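Local structure of uncharacterized protein Q99UF4 (Staphylococcus aureus, 3B2N) at residues I8-N13 with V104-S109; G27-L32 with T116-N121; V53-E58 with L65-E70; E70-H75 with D99-V104. The protein probably acts as a DNA-binding response regulator of the LuxR family, its receiver domain expected to take up a phosphoryl signal that controls transcription. All coordinates share one frame; numbering follows the deposited sequence. Where two conformers were deposited one is given.

Contact 1 of 4, residues I8-N13 with V104-S109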
loop_
_atom_site.group_PDB
_atom_site.type_symbol
_atom_site.label_atom_id
_atom_site.label_comp_id
_atom_site.label_asym_id
_atom_site.label_seq_id
_atom_site.Cartn_x
_atom_site.Cartn_y
_atom_site.Cartn_z
ATOM N N ILE A 8 5.082 3.612 0.324
ATOM C CA ILE A 8 4.939 2.348 1.028
ATOM C C ILE A 8 4.764 2.625 2.479
ATOM O O ILE A 8 5.591 3.328 3.084
ATOM C CB ILE A 8 6.154 1.429 0.868
ATOM C CG1 ILE A 8 6.339 1.115 -0.631
ATOM C CG2 ILE A 8 5.947 0.112 1.770
ATOM C CD1 ILE A 8 7.639 0.424 -0.961
ATOM N N ALA A 9 3.665 2.142 3.047
ATOM C CA ALA A 9 3.513 2.349 4.489
ATOM C C ALA A 9 3.446 0.932 5.075
ATOM O O ALA A 9 2.514 0.163 4.773
ATOM C CB ALA A 9 2.216 3.155 4.799
ATOM N N GLU A 10 4.404 0.581 5.910
ATOM C CA GLU A 10 4.477 -0.757 6.472
ATOM C C GLU A 10 5.025 -0.741 7.920
ATOM O O GLU A 10 6.023 -0.066 8.238
ATOM C CB GLU A 10 5.307 -1.669 5.535
ATOM C CG GLU A 10 6.019 -2.885 6.247
ATOM C CD GLU A 10 5.011 -3.938 6.771
ATOM O OE1 GLU A 10 3.992 -4.218 6.083
ATOM O OE2 GLU A 10 5.212 -4.452 7.895
ATOM N N ASP A 11 4.365 -1.475 8.802
ATOM C CA ASP A 11 4.685 -1.359 10.213
ATOM C C ASP A 11 6.078 -1.906 10.499
ATOM O O ASP A 11 6.798 -1.356 11.274
ATOM C CB ASP A 11 3.667 -2.139 11.038
ATOM C CG ASP A 11 3.876 -1.939 12.527
ATOM O OD1 ASP A 11 4.275 -2.896 13.186
ATOM O OD2 ASP A 11 3.737 -0.806 13.029
ATOM N N GLN A 12 6.491 -2.971 9.819
ATOM C CA GLN A 12 7.698 -3.598 10.251
ATOM C C GLN A 12 8.864 -3.014 9.430
ATOM O O GLN A 12 8.857 -3.086 8.194
ATOM C CB GLN A 12 7.581 -5.117 10.065
ATOM C CG GLN A 12 8.818 -5.870 10.507
ATOM C CD GLN A 12 8.787 -7.236 9.943
ATOM O OE1 GLN A 12 9.359 -7.467 8.889
ATOM N NE2 GLN A 12 8.105 -8.160 10.619
ATOM N N ASN A 13 9.867 -2.460 10.110
ATOM C CA ASN A 13 11.020 -1.849 9.436
ATOM C C ASN A 13 11.762 -2.839 8.487
ATOM O O ASN A 13 12.060 -2.510 7.345
ATOM C CB ASN A 13 11.998 -1.257 10.484
ATOM C CG ASN A 13 11.381 -0.111 11.356
ATOM O OD1 ASN A 13 10.382 0.546 10.992
ATOM N ND2 ASN A 13 12.011 0.135 12.513
ATOM N N VAL A 104 -3.323 -8.160 -0.783
ATOM C CA VAL A 104 -2.266 -9.150 -0.962
ATOM C C VAL A 104 -1.780 -9.659 0.392
ATOM O O VAL A 104 -1.366 -8.862 1.269
ATOM C CB VAL A 104 -1.104 -8.528 -1.769
ATOM C CG1 VAL A 104 0.110 -9.492 -1.874
ATOM C CG2 VAL A 104 -1.607 -8.160 -3.161
ATOM N N LEU A 105 -1.819 -10.976 0.567
ATOM C CA LEU A 105 -1.295 -11.588 1.789
ATOM C C LEU A 105 0.214 -11.685 1.732
ATOM O O LEU A 105 0.769 -11.936 0.668
ATOM C CB LEU A 105 -1.834 -13.012 1.910
ATOM C CG LEU A 105 -2.902 -13.468 2.888
ATOM C CD1 LEU A 105 -3.968 -12.459 3.119
ATOM C CD2 LEU A 105 -3.480 -14.765 2.349
ATOM N N LYS A 106 0.877 -11.582 2.888
ATOM C CA LYS A 106 2.348 -11.750 2.933
ATOM C C LYS A 106 2.810 -13.190 2.759
ATOM O O LYS A 106 4.002 -13.455 2.875
ATOM C CB LYS A 106 2.938 -11.095 4.196
ATOM C CG LYS A 106 2.621 -9.580 4.159
ATOM C CD LYS A 106 3.203 -8.844 5.343
ATOM C CE LYS A 106 2.891 -7.358 5.304
ATOM N NZ LYS A 106 3.265 -6.787 6.656
ATOM N N GLU A 107 1.858 -14.108 2.474
ATOM C CA GLU A 107 2.170 -15.409 1.857
ATOM C C GLU A 107 2.761 -15.331 0.440
ATOM O O GLU A 107 3.379 -16.290 -0.045
ATOM C CB GLU A 107 0.912 -16.288 1.799
ATOM C CG GLU A 107 0.719 -17.093 3.075
ATOM C CD GLU A 107 -0.615 -17.830 3.119
ATOM O OE1 GLU A 107 -0.895 -18.446 4.167
ATOM O OE2 GLU A 107 -1.374 -17.800 2.114
ATOM N N ARG A 108 2.553 -14.189 -0.216
ATOM C CA ARG A 108 3.013 -13.925 -1.585
ATOM C C ARG A 108 4.380 -13.323 -1.510
ATOM O O ARG A 108 4.701 -12.659 -0.518
ATOM C CB ARG A 108 2.071 -12.884 -2.259
ATOM C CG ARG A 108 0.578 -13.270 -2.267
ATOM C CD ARG A 108 0.233 -14.238 -3.419
ATOM N NE ARG A 108 0.660 -15.583 -3.096
ATOM C CZ ARG A 108 0.017 -16.415 -2.268
ATOM N NH1 ARG A 108 0.530 -17.629 -2.057
ATOM N NH2 ARG A 108 -1.119 -16.049 -1.642
ATOM N N SER A 109 5.182 -13.514 -2.556
ATOM C CA SER A 109 6.490 -12.865 -2.650
ATOM C C SER A 109 6.364 -11.429 -3.144
ATOM O O SER A 109 5.311 -11.029 -3.651
ATOM C CB SER A 109 7.364 -13.624 -3.651
ATOM O OG SER A 109 6.792 -13.542 -4.954
#
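Lys106 and Glu10 reach for each other from opposite directions across the C-terminal ends of the strands in the CheY-like receiver fold, a parallel five-stranded sheet wrapped by helices. Their CA atoms are 11.7 Å apart, so the meeting is made by the side chains alone. Lys106 supplies most of the span: beyond CG its chain runs fully extended and delivers the ammonium group to the carboxylate. Glu10 answers with a shorter, folded arm, bent at its second torsion (chi2 68°). NZ of Lys106 meets OE1 of Glu10 at 2.7 Å, a salt bridge that is also a hydrogen bond, approaching on the syn side and 29° out of the carboxylate plane. The second oxygen has other work, being taken on its anti side by a backbone N-H, which helps fix the rotation of the carboxylate. Asp56 lies close by, with a long, weak ion pair to Lys106 and an oxygen near Glu10 OE1. Two acids after the first strand, an aspartate after the third and a lysine after the fifth form the acidic pocket of receiver domains, consistent with a phosphorylation site here. The backbone donor is Gln12 N, 2.7 Å from Glu10 OE2.

Contact 2 of 4, residues G27-L32 with T116-N121. With NA (sodium ion), chain B.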
loop_
_atom_site.group_PDB
_atom_site.type_symbol
_atom_site.label_atom_id
_atom_site.label_comp_id
_atom_site.label_asym_id
_atom_site.label_seq_id
_atom_site.Cartn_x
_atom_site.Cartn_y
_atom_site.Cartn_z
ATOM N N GLY A 27 10.666 -4.199 -10.717
ATOM C CA GLY A 27 9.734 -3.533 -11.625
ATOM C C GLY A 27 10.148 -2.123 -11.947
ATOM O O GLY A 27 11.233 -1.690 -11.557
ATOM N N ASP A 28 9.286 -1.406 -12.666
ATOM C CA ASP A 28 9.596 -0.030 -13.112
ATOM C C ASP A 28 8.914 1.022 -12.233
ATOM O O ASP A 28 7.920 1.636 -12.612
ATOM C CB ASP A 28 9.221 0.132 -14.581
ATOM C CG ASP A 28 10.069 -0.740 -15.475
ATOM O OD1 ASP A 28 11.301 -0.840 -15.221
ATOM O OD2 ASP A 28 9.502 -1.352 -16.398
ATOM N N PHE A 29 9.469 1.212 -11.048
ATOM C CA PHE A 29 8.830 2.008 -10.024
ATOM C C PHE A 29 9.817 3.016 -9.457
ATOM O O PHE A 29 11.008 2.757 -9.414
ATOM C CB PHE A 29 8.332 1.077 -8.904
ATOM C CG PHE A 29 7.402 -0.005 -9.374
ATOM C CD1 PHE A 29 7.846 -1.335 -9.501
ATOM C CD2 PHE A 29 6.071 0.285 -9.695
ATOM C CE1 PHE A 29 6.968 -2.365 -9.953
ATOM C CE2 PHE A 29 5.183 -0.734 -10.143
ATOM C CZ PHE A 29 5.644 -2.064 -10.272
ATOM N N GLU A 30 9.327 4.178 -9.045
ATOM C CA GLU A 30 10.102 5.048 -8.146
ATOM C C GLU A 30 9.342 5.215 -6.813
ATOM O O GLU A 30 8.127 5.453 -6.802
ATOM C CB GLU A 30 10.376 6.394 -8.812
ATOM C CG GLU A 30 9.157 7.248 -9.004
ATOM C CD GLU A 30 9.487 8.642 -9.519
ATOM O OE1 GLU A 30 8.701 9.144 -10.359
ATOM O OE2 GLU A 30 10.514 9.235 -9.088
ATOM N N ILE A 31 10.055 5.034 -5.706
ATOM C CA ILE A 31 9.486 5.107 -4.365
ATOM C C ILE A 31 9.643 6.543 -3.909
ATOM O O ILE A 31 10.772 7.026 -3.729
ATOM C CB ILE A 31 10.222 4.170 -3.340
ATOM C CG1 ILE A 31 10.393 2.719 -3.874
ATOM C CG2 ILE A 31 9.503 4.154 -1.983
ATOM C CD1 ILE A 31 9.166 2.005 -4.284
ATOM N N LEU A 32 8.532 7.238 -3.707
ATOM C CA LEU A 32 8.595 8.636 -3.266
ATOM C C LEU A 32 8.830 8.821 -1.759
ATOM O O LEU A 32 9.383 9.828 -1.337
ATOM C CB LEU A 32 7.319 9.355 -3.688
ATOM C CG LEU A 32 7.178 10.089 -5.002
ATOM C CD1 LEU A 32 8.179 9.633 -6.040
ATOM C CD2 LEU A 32 5.728 9.937 -5.458
ATOM N N THR A 116 1.083 -7.965 -9.209
ATOM C CA THR A 116 -0.204 -7.426 -8.810
ATOM C C THR A 116 -0.326 -5.912 -9.014
ATOM O O THR A 116 -1.321 -5.433 -9.548
ATOM C CB THR A 116 -0.546 -7.815 -7.359
ATOM O OG1 THR A 116 -0.588 -9.258 -7.270
ATOM C CG2 THR A 116 -1.868 -7.221 -6.982
ATOM N N ILE A 117 0.700 -5.169 -8.634
ATOM C CA ILE A 117 0.720 -3.740 -8.867
ATOM C C ILE A 117 0.614 -3.454 -10.377
ATOM O O ILE A 117 -0.181 -2.588 -10.813
ATOM C CB ILE A 117 2.016 -3.147 -8.334
ATOM C CG1 ILE A 117 2.121 -3.317 -6.805
ATOM C CG2 ILE A 117 2.176 -1.726 -8.758
ATOM C CD1 ILE A 117 3.542 -3.087 -6.288
ATOM N N ASN A 118 1.404 -4.175 -11.175
ATOM C CA ASN A 118 1.328 -4.000 -12.617
ATOM C C ASN A 118 -0.092 -4.272 -13.168
ATOM O O ASN A 118 -0.571 -3.493 -13.973
ATOM C CB ASN A 118 2.366 -4.859 -13.353
ATOM C CG ASN A 118 3.776 -4.336 -13.175
ATOM O OD1 ASN A 118 3.997 -3.135 -13.022
ATOM N ND2 ASN A 118 4.738 -5.237 -13.200
ATOM N N LYS A 119 -0.742 -5.357 -12.742
ATOM C CA LYS A 119 -2.112 -5.655 -13.205
ATOM C C LYS A 119 -3.023 -4.529 -12.778
ATOM O O LYS A 119 -3.799 -4.039 -13.568
ATOM C CB LYS A 119 -2.696 -6.961 -12.646
ATOM C CG LYS A 119 -1.766 -8.144 -12.585
ATOM C CD LYS A 119 -1.813 -9.025 -13.806
ATOM C CE LYS A 119 -1.348 -10.437 -13.434
ATOM N NZ LYS A 119 -0.353 -10.980 -14.416
ATOM N N VAL A 120 -2.913 -4.109 -11.532
ATOM C CA VAL A 120 -3.755 -3.041 -11.023
ATOM C C VAL A 120 -3.528 -1.727 -11.797
ATOM O O VAL A 120 -4.474 -1.036 -12.156
ATOM C CB VAL A 120 -3.537 -2.852 -9.489
ATOM C CG1 VAL A 120 -4.129 -1.583 -9.006
ATOM C CG2 VAL A 120 -4.119 -4.011 -8.721
ATOM N N ASN A 121 -2.274 -1.385 -12.058
ATOM C CA ASN A 121 -1.965 -0.105 -12.704
ATOM C C ASN A 121 -2.208 -0.065 -14.240
ATOM O O ASN A 121 -2.114 0.992 -14.856
ATOM C CB ASN A 121 -0.564 0.414 -12.287
ATOM C CG ASN A 121 -0.435 1.934 -12.417
ATOM O OD1 ASN A 121 0.524 2.443 -13.008
ATOM N ND2 ASN A 121 -1.419 2.660 -11.898
HETATM NA NA NA B . 13.485 -1.358 -11.751
HETATM O O HOH W 1 7.172 -3.104 -13.564
HETATM O O HOH W 2 13.120 1.194 -11.140
HETATM O O HOH W 3 13.738 -3.651 -12.758
#
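Phe29 turns its ring toward the helix 110-121, where two consecutive residues, Ile117 and Asn118, receive its far end. The tight part of the contact is small and apolar at its heart: CE2 of Phe29 lies 3.5 Å from CG2 of Ile117. That methyl stands anti to the backbone N of Ile117, while CG1 (chi1 -63°) stands beside the backbone N and leads deeper into the domain. Next to this pair, CZ of Phe29 comes 3.4 Å from OD1 of Asn118, and the amide is turned almost parallel to the ring, their planes only 12° apart. Both partners reach the ring obliquely. The contact illustrates how a doubly wound alpha/beta receiver fold closes one face of its sheet: Phe29 opens the edge strand 29-35, and the last helix of the domain lies against the same face, with Ile117 also touching Ile81 of strand 79-84. Thr4 and Leu6 of the adjoining strand pack on Phe29 as well.

Away from the ring the two segments are linked by a water. Water 1 accepts from Asp28 N at 2.9 Å and donates to Asn118 OD1 at 3.2 Å, bridging the backbone just before the strand and the helix. Further out, the carbonyl O of Gly27 binds a sodium ion at 2.3 Å, joined by waters 2 and 3 and by the carbonyl O of Lys24. Water 2 also donates to Phe29 O, 3.1 Å away, tying the ion's hydration to the first residue of the strand.

Contact 3 of 4, residues V53-E58 with L65-E70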
loop_
_atom_site.group_PDB
_atom_site.type_symbol
_atom_site.label_atom_id
_atom_site.label_comp_id
_atom_site.label_asym_id
_atom_site.label_seq_id
_atom_site.Cartn_x
_atom_site.Cartn_y
_atom_site.Cartn_z
ATOM N N VAL A 53 -0.263 3.255 -3.911
ATOM C CA VAL A 53 0.232 3.096 -2.541
ATOM C C VAL A 53 0.118 1.648 -2.081
ATOM O O VAL A 53 -0.838 0.916 -2.443
ATOM C CB VAL A 53 -0.430 4.057 -1.496
ATOM C CG1 VAL A 53 -0.087 5.511 -1.799
ATOM C CG2 VAL A 53 -1.979 3.899 -1.440
ATOM N N ILE A 54 1.087 1.252 -1.252
ATOM C CA ILE A 54 1.081 -0.050 -0.597
ATOM C C ILE A 54 0.904 0.203 0.903
ATOM O O ILE A 54 1.693 0.972 1.499
ATOM C CB ILE A 54 2.394 -0.774 -0.906
ATOM C CG1 ILE A 54 2.541 -0.851 -2.437
ATOM C CG2 ILE A 54 2.389 -2.137 -0.401
ATOM C CD1 ILE A 54 3.821 -1.537 -2.852
ATOM N N LEU A 55 -0.108 -0.441 1.492
ATOM C CA LEU A 55 -0.503 -0.113 2.849
ATOM C C LEU A 55 -0.620 -1.401 3.651
ATOM O O LEU A 55 -1.344 -2.343 3.243
ATOM C CB LEU A 55 -1.892 0.574 2.830
ATOM C CG LEU A 55 -2.139 2.083 2.775
ATOM C CD1 LEU A 55 -1.004 2.879 2.248
ATOM C CD2 LEU A 55 -3.391 2.385 2.017
ATOM N N ASP A 56 0.101 -1.448 4.763
ATOM C CA ASP A 56 -0.111 -2.468 5.797
ATOM C C ASP A 56 -1.441 -2.086 6.509
ATOM O O ASP A 56 -1.887 -0.957 6.391
ATOM C CB ASP A 56 1.108 -2.420 6.754
ATOM C CG ASP A 56 1.115 -3.506 7.808
ATOM O OD1 ASP A 56 0.349 -4.522 7.710
ATOM O OD2 ASP A 56 1.888 -3.323 8.776
ATOM N N ILE A 57 -2.090 -3.017 7.209
ATOM C CA ILE A 57 -3.316 -2.669 7.938
ATOM C C ILE A 57 -2.996 -2.099 9.296
ATOM O O ILE A 57 -3.232 -0.941 9.560
ATOM C CB ILE A 57 -4.243 -3.842 8.128
ATOM C CG1 ILE A 57 -4.679 -4.380 6.768
ATOM C CG2 ILE A 57 -5.476 -3.408 9.011
ATOM C CD1 ILE A 57 -5.794 -5.439 6.813
ATOM N N GLU A 58 -2.443 -2.889 10.182
ATOM C CA GLU A 58 -2.386 -2.422 11.536
ATOM C C GLU A 58 -1.130 -1.585 11.759
ATOM O O GLU A 58 -0.046 -2.133 11.853
ATOM C CB GLU A 58 -2.416 -3.632 12.455
ATOM C CG GLU A 58 -2.582 -3.341 13.917
ATOM C CD GLU A 58 -2.855 -4.640 14.629
ATOM O OE1 GLU A 58 -3.489 -5.507 13.969
ATOM O OE2 GLU A 58 -2.427 -4.804 15.803
ATOM N N LEU A 65 -6.523 0.584 6.412
ATOM C CA LEU A 65 -7.932 0.647 6.054
ATOM C C LEU A 65 -8.530 2.046 6.239
ATOM O O LEU A 65 -9.319 2.488 5.407
ATOM C CB LEU A 65 -8.738 -0.407 6.837
ATOM C CG LEU A 65 -8.486 -1.924 6.606
ATOM C CD1 LEU A 65 -9.180 -2.803 7.709
ATOM C CD2 LEU A 65 -8.906 -2.379 5.180
ATOM N N GLU A 66 -8.188 2.729 7.329
ATOM C CA GLU A 66 -8.531 4.154 7.480
ATOM C C GLU A 66 -7.868 5.060 6.407
ATOM O O GLU A 66 -8.466 6.005 5.929
ATOM C CB GLU A 66 -8.148 4.632 8.872
ATOM C CG GLU A 66 -8.946 3.942 9.954
ATOM C CD GLU A 66 -8.402 4.173 11.342
ATOM O OE1 GLU A 66 -7.163 4.147 11.581
ATOM O OE2 GLU A 66 -9.253 4.367 12.234
ATOM N N VAL A 67 -6.619 4.786 6.060
ATOM C CA VAL A 67 -5.962 5.531 4.981
ATOM C C VAL A 67 -6.712 5.264 3.645
ATOM O O VAL A 67 -7.029 6.189 2.920
ATOM C CB VAL A 67 -4.472 5.153 4.849
ATOM C CG1 VAL A 67 -3.821 5.807 3.598
ATOM C CG2 VAL A 67 -3.681 5.559 6.132
ATOM N N LEU A 68 -6.988 3.998 3.330
ATOM C CA LEU A 68 -7.762 3.658 2.128
ATOM C C LEU A 68 -9.097 4.396 2.137
ATOM O O LEU A 68 -9.467 5.037 1.141
ATOM C CB LEU A 68 -7.985 2.130 2.047
ATOM C CG LEU A 68 -9.121 1.613 1.130
ATOM C CD1 LEU A 68 -8.796 1.916 -0.336
ATOM C CD2 LEU A 68 -9.267 0.123 1.310
ATOM N N ALA A 69 -9.811 4.344 3.259
ATOM C CA ALA A 69 -11.100 5.030 3.328
ATOM C C ALA A 69 -10.964 6.513 3.020
ATOM O O ALA A 69 -11.809 7.079 2.322
ATOM C CB ALA A 69 -11.813 4.808 4.681
ATOM N N GLU A 70 -9.893 7.146 3.520
ATOM C CA GLU A 70 -9.773 8.598 3.324
ATOM C C GLU A 70 -9.427 8.944 1.887
ATOM O O GLU A 70 -9.922 9.937 1.350
ATOM C CB GLU A 70 -8.740 9.228 4.269
ATOM C CG GLU A 70 -8.898 10.730 4.378
ATOM C CD GLU A 70 -7.919 11.339 5.346
ATOM O OE1 GLU A 70 -7.621 10.697 6.384
ATOM O OE2 GLU A 70 -7.445 12.469 5.076
#
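With CG1 of Val67 anti to its backbone N (chi1 173°), this methyl is directed at the strand, where CD2 of Leu55 meets it at 3.8 Å. CD2 is the branch of Leu55 that touches CB of Val67 as well, and it lies 4.2 Å from the backbone N of Leu68. A second pair forms where strand 52-55 has given way to loop: CG2 of Ile57, anti to its own backbone N, touches CD1 of Leu65 at 4.0 Å. In both pairs the side chains slant across one another, methyl against methyl. They join the first two elements of a beta-alpha-beta unit, in which strand 52-55 leads through helix 64-73 to the parallel strand 79-84; Ile82 of that last strand touches both Ile57 and Leu65. Between the two pairs in sequence, Asp56 turns its CB away from the helix; its OD2 accepts from Asp11 N. By its place at the end of the third strand it is probably the phosphoacceptor of this receiver domain. The chemistry of the contact is wholly apolar, so it holds by the fit of buried branched side chains, with no charge or directed bond between the pairs.

Contact 4 of 4, residues E70-H75 with D99-V104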
loop_
_atom_site.group_PDB
_atom_site.type_symbol
_atom_site.label_atom_id
_atom_site.label_comp_id
_atom_site.label_asym_id
_atom_site.label_seq_id
_atom_site.Cartn_x
_atom_site.Cartn_y
_atom_site.Cartn_z
ATOM N N GLU A 70 -9.893 7.146 3.520
ATOM C CA GLU A 70 -9.773 8.598 3.324
ATOM C C GLU A 70 -9.427 8.944 1.887
ATOM O O GLU A 70 -9.922 9.937 1.350
ATOM C CB GLU A 70 -8.740 9.228 4.269
ATOM C CG GLU A 70 -8.898 10.730 4.378
ATOM C CD GLU A 70 -7.919 11.339 5.346
ATOM O OE1 GLU A 70 -7.621 10.697 6.384
ATOM O OE2 GLU A 70 -7.445 12.469 5.076
ATOM N N ILE A 71 -8.562 8.139 1.268
ATOM C CA ILE A 71 -8.215 8.322 -0.164
ATOM C C ILE A 71 -9.491 8.230 -1.017
ATOM O O ILE A 71 -9.664 8.988 -2.012
ATOM C CB ILE A 71 -7.198 7.232 -0.597
ATOM C CG1 ILE A 71 -5.867 7.462 0.094
ATOM C CG2 ILE A 71 -6.953 7.198 -2.150
ATOM C CD1 ILE A 71 -4.926 6.262 -0.042
ATOM N N ARG A 72 -10.387 7.315 -0.641
ATOM C CA ARG A 72 -11.619 7.152 -1.425
ATOM C C ARG A 72 -12.602 8.288 -1.153
ATOM O O ARG A 72 -13.136 8.833 -2.087
ATOM C CB ARG A 72 -12.274 5.789 -1.209
ATOM C CG ARG A 72 -11.386 4.642 -1.663
ATOM C CD ARG A 72 -11.111 4.605 -3.148
ATOM N NE ARG A 72 -10.380 3.397 -3.539
ATOM C CZ ARG A 72 -9.247 3.395 -4.237
ATOM N NH1 ARG A 72 -8.658 2.241 -4.525
ATOM N NH2 ARG A 72 -8.708 4.546 -4.659
ATOM N N LYS A 73 -12.786 8.679 0.110
ATOM C CA LYS A 73 -13.651 9.818 0.444
ATOM C C LYS A 73 -13.251 11.032 -0.390
ATOM O O LYS A 73 -14.110 11.756 -0.889
ATOM C CB LYS A 73 -13.610 10.157 1.953
ATOM C CG LYS A 73 -14.136 9.042 2.912
ATOM C CD LYS A 73 -15.691 8.907 3.008
ATOM C CE LYS A 73 -16.101 7.718 3.940
ATOM N NZ LYS A 73 -17.586 7.384 4.027
ATOM N N LYS A 74 -11.952 11.226 -0.587
ATOM C CA LYS A 74 -11.458 12.407 -1.290
ATOM C C LYS A 74 -11.302 12.217 -2.780
ATOM O O LYS A 74 -10.808 13.112 -3.458
ATOM C CB LYS A 74 -10.107 12.836 -0.741
ATOM C CG LYS A 74 -10.115 13.256 0.697
ATOM C CD LYS A 74 -8.728 13.706 1.049
ATOM C CE LYS A 74 -8.747 14.787 2.113
ATOM N NZ LYS A 74 -8.122 14.267 3.356
ATOM N N HIS A 75 -11.655 11.039 -3.282
ATOM C CA HIS A 75 -11.583 10.758 -4.726
ATOM C C HIS A 75 -10.211 10.971 -5.357
ATOM O O HIS A 75 -10.117 11.456 -6.481
ATOM C CB HIS A 75 -12.641 11.584 -5.478
ATOM C CG HIS A 75 -14.031 11.195 -5.116
ATOM N ND1 HIS A 75 -14.571 9.978 -5.480
ATOM C CD2 HIS A 75 -14.976 11.824 -4.377
ATOM C CE1 HIS A 75 -15.795 9.883 -4.999
ATOM N NE2 HIS A 75 -16.076 10.999 -4.344
ATOM N N ASP A 99 -13.377 -0.278 -1.405
ATOM C CA ASP A 99 -12.893 -0.185 -2.777
ATOM C C ASP A 99 -11.344 -0.270 -2.940
ATOM O O ASP A 99 -10.722 0.505 -3.720
ATOM C CB ASP A 99 -13.441 1.090 -3.425
ATOM C CG ASP A 99 -13.169 1.153 -4.921
ATOM O OD1 ASP A 99 -13.010 2.283 -5.439
ATOM O OD2 ASP A 99 -13.092 0.079 -5.571
ATOM N N VAL A 100 -10.727 -1.210 -2.230
ATOM C CA VAL A 100 -9.280 -1.457 -2.356
ATOM C C VAL A 100 -9.004 -1.969 -3.793
ATOM O O VAL A 100 -9.839 -2.655 -4.364
ATOM C CB VAL A 100 -8.781 -2.489 -1.296
ATOM C CG1 VAL A 100 -9.208 -3.908 -1.673
ATOM C CG2 VAL A 100 -7.230 -2.360 -1.066
ATOM N N ASP A 101 -7.867 -1.633 -4.390
ATOM C CA ASP A 101 -7.600 -2.193 -5.718
ATOM C C ASP A 101 -7.072 -3.629 -5.669
ATOM O O ASP A 101 -7.409 -4.452 -6.537
ATOM C CB ASP A 101 -6.669 -1.279 -6.502
ATOM C CG ASP A 101 -7.310 0.056 -6.760
ATOM O OD1 ASP A 101 -8.344 0.050 -7.424
ATOM O OD2 ASP A 101 -6.847 1.081 -6.236
ATOM N N ALA A 102 -6.269 -3.943 -4.655
ATOM C CA ALA A 102 -5.857 -5.321 -4.460
ATOM C C ALA A 102 -5.580 -5.594 -2.984
ATOM O O ALA A 102 -5.156 -4.707 -2.241
ATOM C CB ALA A 102 -4.632 -5.671 -5.338
ATOM N N TYR A 103 -5.823 -6.829 -2.554
ATOM C CA TYR A 103 -5.552 -7.234 -1.188
ATOM C C TYR A 103 -4.519 -8.364 -1.292
ATOM O O TYR A 103 -4.803 -9.403 -1.843
ATOM C CB TYR A 103 -6.838 -7.764 -0.580
ATOM C CG TYR A 103 -6.801 -7.976 0.917
ATOM C CD1 TYR A 103 -7.108 -6.931 1.800
ATOM C CD2 TYR A 103 -6.504 -9.227 1.458
ATOM C CE1 TYR A 103 -7.123 -7.130 3.181
ATOM C CE2 TYR A 103 -6.493 -9.423 2.833
ATOM C CZ TYR A 103 -6.796 -8.374 3.670
ATOM O OH TYR A 103 -6.816 -8.570 4.999
ATOM N N VAL A 104 -3.323 -8.160 -0.783
ATOM C CA VAL A 104 -2.266 -9.150 -0.962
ATOM C C VAL A 104 -1.780 -9.659 0.392
ATOM O O VAL A 104 -1.366 -8.862 1.269
ATOM C CB VAL A 104 -1.104 -8.528 -1.769
ATOM C CG1 VAL A 104 0.110 -9.492 -1.874
ATOM C CG2 VAL A 104 -1.607 -8.160 -3.161
#
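The guanidinium of Arg72 is engaged at its edge: the carbonyl O of Asp99 and OD2 of Asp101 both lie close to its plane, whereas OD1 of Asp99 sits well out of it. Just past the helix end, one face of the His75 ring has Arg72 O 3.8 Å above its centre.

Two nitrogens of Arg72 grip a single oxygen side-on. NE reaches Asp99 O at 2.9 Å from above the carbonyl plane, and NH1 reaches the same atom at 2.8 Å, tilted only 16° from that plane. NH1 also donates to OD2 of Asp101 at 2.7 Å, a salt bridge in which the nitrogen comes from above the carboxylate, whose plane is turned 67° from the guanidinium. The carboxylate of Asp99 adds charge alone, OD1 standing 3.4 Å from NE with no N-H aimed at it. The bend in the arginine chain at chi2 (-65°) brings the guanidinium to these acceptors. The shared carbonyl is thus held by two bonds, while two carboxylates and a carbonyl oxygen gather on the NE/NH1 side and probably help to stabilise the positive charge.

Schellman motifs end both helices here, with His75 closing helix 64-73 and Asp99 closing helix 89-97. Arg72 therefore ties two neighbouring helix ends together at the surface, its NH2 bonded to Ile78 O just before strand 79-84, and Asp101, bonded to Val80 N, carries the link to the start of edge strand 102-105.

The four contacts distribute themselves round one parallel sheet. Contacts 3 and 4 are closest, their centres about 8 Å apart; they share helix 64-73 and touch where CD2 of Leu68 packs 3.7 Å from CB of Val100. Contact 1 joins contact 3 by strand pairing, Ala9 N lying 2.8 Å from Ile54 O; this brings Glu10 and Asp11 beside Asp56, and Lys106 reaches the same probable phosphorylation pocket from strand 102-105. Contact 2, on the face covered by helix 110-121, has its centre about 17 Å from that of contact 3, yet CD1 of Ile117 reaches CD1 of Ile54 at 3.8 Å. Its sodium ion, bound by Gly27 and Lys24, is far from the acidic pocket.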